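Local atomic coordinates of pyridoxine 4-oxidase (Mesorhizobium loti, PDB entry 4HA6), a protein that oxidises pyridoxine at its 4-position alcohol with FAD as cofactor and belongs to the GMC oxidoreductase family. Residues Asn44-Trp48 and Arg310-Ser314. Numbering follows the deposited sequence.
Sequences NPAAW and RLQHS. With PXM (4-(aminomethyl)-5-(hydroxymethyl)-2-methylpyridin-3-ol), chain J.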
loop_
_atom_site.group_PDB
_atom_site.type_symbol
_atom_site.label_atom_id
_atom_site.label_comp_id
_atom_site.label_asym_id
_atom_site.label_seq_id
_atom_site.Cartn_x
_atom_site.Cartn_y
_atom_site.Cartn_z
ATOM N N ASN A 44 -16.299 -5.924 8.321
ATOM C CA ASN A 44 -17.202 -4.795 8.163
ATOM C C ASN A 44 -16.443 -3.633 7.518
ATOM O O ASN A 44 -15.610 -3.000 8.178
ATOM C CB ASN A 44 -17.732 -4.398 9.542
ATOM C CG ASN A 44 -18.692 -3.229 9.496
ATOM O OD1 ASN A 44 -19.142 -2.814 8.426
ATOM N ND2 ASN A 44 -19.022 -2.695 10.670
ATOM N N PRO A 45 -16.720 -3.358 6.224
ATOM C CA PRO A 45 -15.975 -2.345 5.448
ATOM C C PRO A 45 -15.937 -0.968 6.120
ATOM O O PRO A 45 -14.899 -0.281 6.092
ATOM C CB PRO A 45 -16.759 -2.257 4.130
ATOM C CG PRO A 45 -17.463 -3.587 4.013
ATOM C CD PRO A 45 -17.794 -3.991 5.432
ATOM N N ALA A 46 -17.065 -0.595 6.729
ATOM C CA ALA A 46 -17.245 0.701 7.384
ATOM C C ALA A 46 -16.547 0.799 8.748
ATOM O O ALA A 46 -16.574 1.845 9.392
ATOM C CB ALA A 46 -18.742 1.003 7.528
ATOM N N ALA A 47 -15.918 -0.287 9.184
ATOM C CA ALA A 47 -15.255 -0.308 10.482
ATOM C C ALA A 47 -13.729 -0.191 10.387
ATOM O O ALA A 47 -13.049 -0.179 11.413
ATOM C CB ALA A 47 -15.646 -1.566 11.250
ATOM N N TRP A 48 -13.201 -0.097 9.164
ATOM C CA TRP A 48 -11.746 -0.095 8.944
ATOM C C TRP A 48 -10.906 0.891 9.789
ATOM O O TRP A 48 -9.836 0.509 10.272
ATOM C CB TRP A 48 -11.385 -0.036 7.438
ATOM C CG TRP A 48 -11.528 1.308 6.753
ATOM C CD1 TRP A 48 -12.649 1.808 6.139
ATOM C CD2 TRP A 48 -10.507 2.309 6.593
ATOM N NE1 TRP A 48 -12.391 3.063 5.619
ATOM C CE2 TRP A 48 -11.085 3.391 5.886
ATOM C CE3 TRP A 48 -9.163 2.400 6.986
ATOM C CZ2 TRP A 48 -10.365 4.547 5.564
ATOM C CZ3 TRP A 48 -8.448 3.555 6.669
ATOM C CH2 TRP A 48 -9.051 4.608 5.963
ATOM N N ARG A 310 -22.224 3.728 3.045
ATOM C CA ARG A 310 -22.691 2.351 2.939
ATOM C C ARG A 310 -21.591 1.494 2.319
ATOM O O ARG A 310 -21.826 0.356 1.889
ATOM C CB ARG A 310 -23.989 2.286 2.136
ATOM C CG ARG A 310 -25.146 2.990 2.842
ATOM C CD ARG A 310 -26.230 3.411 1.863
ATOM N NE ARG A 310 -26.976 2.282 1.314
ATOM C CZ ARG A 310 -28.289 2.115 1.457
ATOM N NH1 ARG A 310 -29.008 3.006 2.130
ATOM N NH2 ARG A 310 -28.888 1.060 0.924
ATOM N N LEU A 311 -20.386 2.054 2.308
ATOM C CA LEU A 311 -19.213 1.371 1.799
ATOM C C LEU A 311 -18.051 1.534 2.780
ATOM O O LEU A 311 -18.016 0.876 3.837
ATOM C CB LEU A 311 -18.840 1.908 0.406
ATOM C CG LEU A 311 -19.781 1.539 -0.751
ATOM C CD1 LEU A 311 -19.433 2.292 -2.051
ATOM C CD2 LEU A 311 -19.765 0.042 -0.980
ATOM N N GLN A 312 -17.128 2.439 2.447
ATOM C CA GLN A 312 -15.835 2.524 3.123
ATOM C C GLN A 312 -15.400 3.959 3.463
ATOM O O GLN A 312 -14.217 4.202 3.751
ATOM C CB GLN A 312 -14.775 1.873 2.231
ATOM C CG GLN A 312 -14.644 2.560 0.863
ATOM C CD GLN A 312 -13.193 2.851 0.497
ATOM O OE1 GLN A 312 -12.877 3.150 -0.655
ATOM N NE2 GLN A 312 -12.304 2.768 1.483
ATOM N N HIS A 313 -16.352 4.896 3.409
ATOM C CA HIS A 313 -16.148 6.309 3.786
ATOM C C HIS A 313 -15.396 7.167 2.761
ATOM O O HIS A 313 -15.747 8.330 2.531
ATOM C CB HIS A 313 -15.496 6.447 5.174
ATOM C CG HIS A 313 -16.190 5.669 6.249
ATOM N ND1 HIS A 313 -17.369 6.087 6.827
ATOM C CD2 HIS A 313 -15.866 4.500 6.854
ATOM C CE1 HIS A 313 -17.743 5.206 7.740
ATOM N NE2 HIS A 313 -16.850 4.234 7.775
ATOM N N SER A 314 -14.350 6.603 2.168
ATOM C CA SER A 314 -13.583 7.309 1.148
ATOM C C SER A 314 -13.919 6.687 -0.195
ATOM O O SER A 314 -13.236 5.769 -0.652
ATOM C CB SER A 314 -12.094 7.168 1.426
ATOM O OG SER A 314 -11.346 7.977 0.543
HETATM N N1 PXM J . -8.258 7.055 2.667
HETATM C C2 PXM J . -7.150 6.579 3.233
HETATM C C2A PXM J . -6.503 7.245 4.406
HETATM C C3 PXM J . -6.623 5.424 2.677
HETATM O O3 PXM J . -5.477 4.889 3.223
HETATM C C4 PXM J . -7.221 4.791 1.566
HETATM C C5 PXM J . -8.404 5.364 1.013
HETATM C C5A PXM J . -9.203 4.828 -0.159
HETATM O O5 PXM J . -8.547 4.034 -1.085
HETATM C C6 PXM J . -8.890 6.525 1.623
HETATM C C4A PXM J . -6.557 3.545 1.050
HETATM N N4 PXM J . -5.144 3.676 0.849
#
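Two side-chain-to-backbone hydrogen bonds, from W48 and H313, join a pair of loops beside the bound pyridoxamine: loop segment 44-48, between strands 28-31 and 60-61, and loop segment 310-314, which leads into strand 314-320. The indole N-H of W48 donates to the carbonyl of Q312, NE1 to O 2.8 Å, with the acceptor close to the ring plane. In return H313 donates from NE2 to O of A46, 2.9 Å away in the short 3-10 turn 45-47. That bond is nearly straight (168°) and lies in the imidazole plane, although it meets the carbonyl at 114° to the C=O and tilted out of the carbonyl plane. In this GMC oxidoreductase the FAD-binding part has a Rossmann-type parallel sheet, while strand 314-320 belongs to the antiparallel sheet; the contact links a loop of each beside the pocket that holds pyridoxamine, and probably the substrate pyridoxine. With CG of W48 held between its backbone N and carbonyl carbon (chi1 76°), the six-membered ring extends to the ligand, CH2 lying 3.9 Å from C2 of PXM. The hydroxyl oxygen OG of S314 makes a close contact with ring carbon C6 of PXM, at 3.1 Å. CB of P45 packs against O of L311 at 3.4 Å.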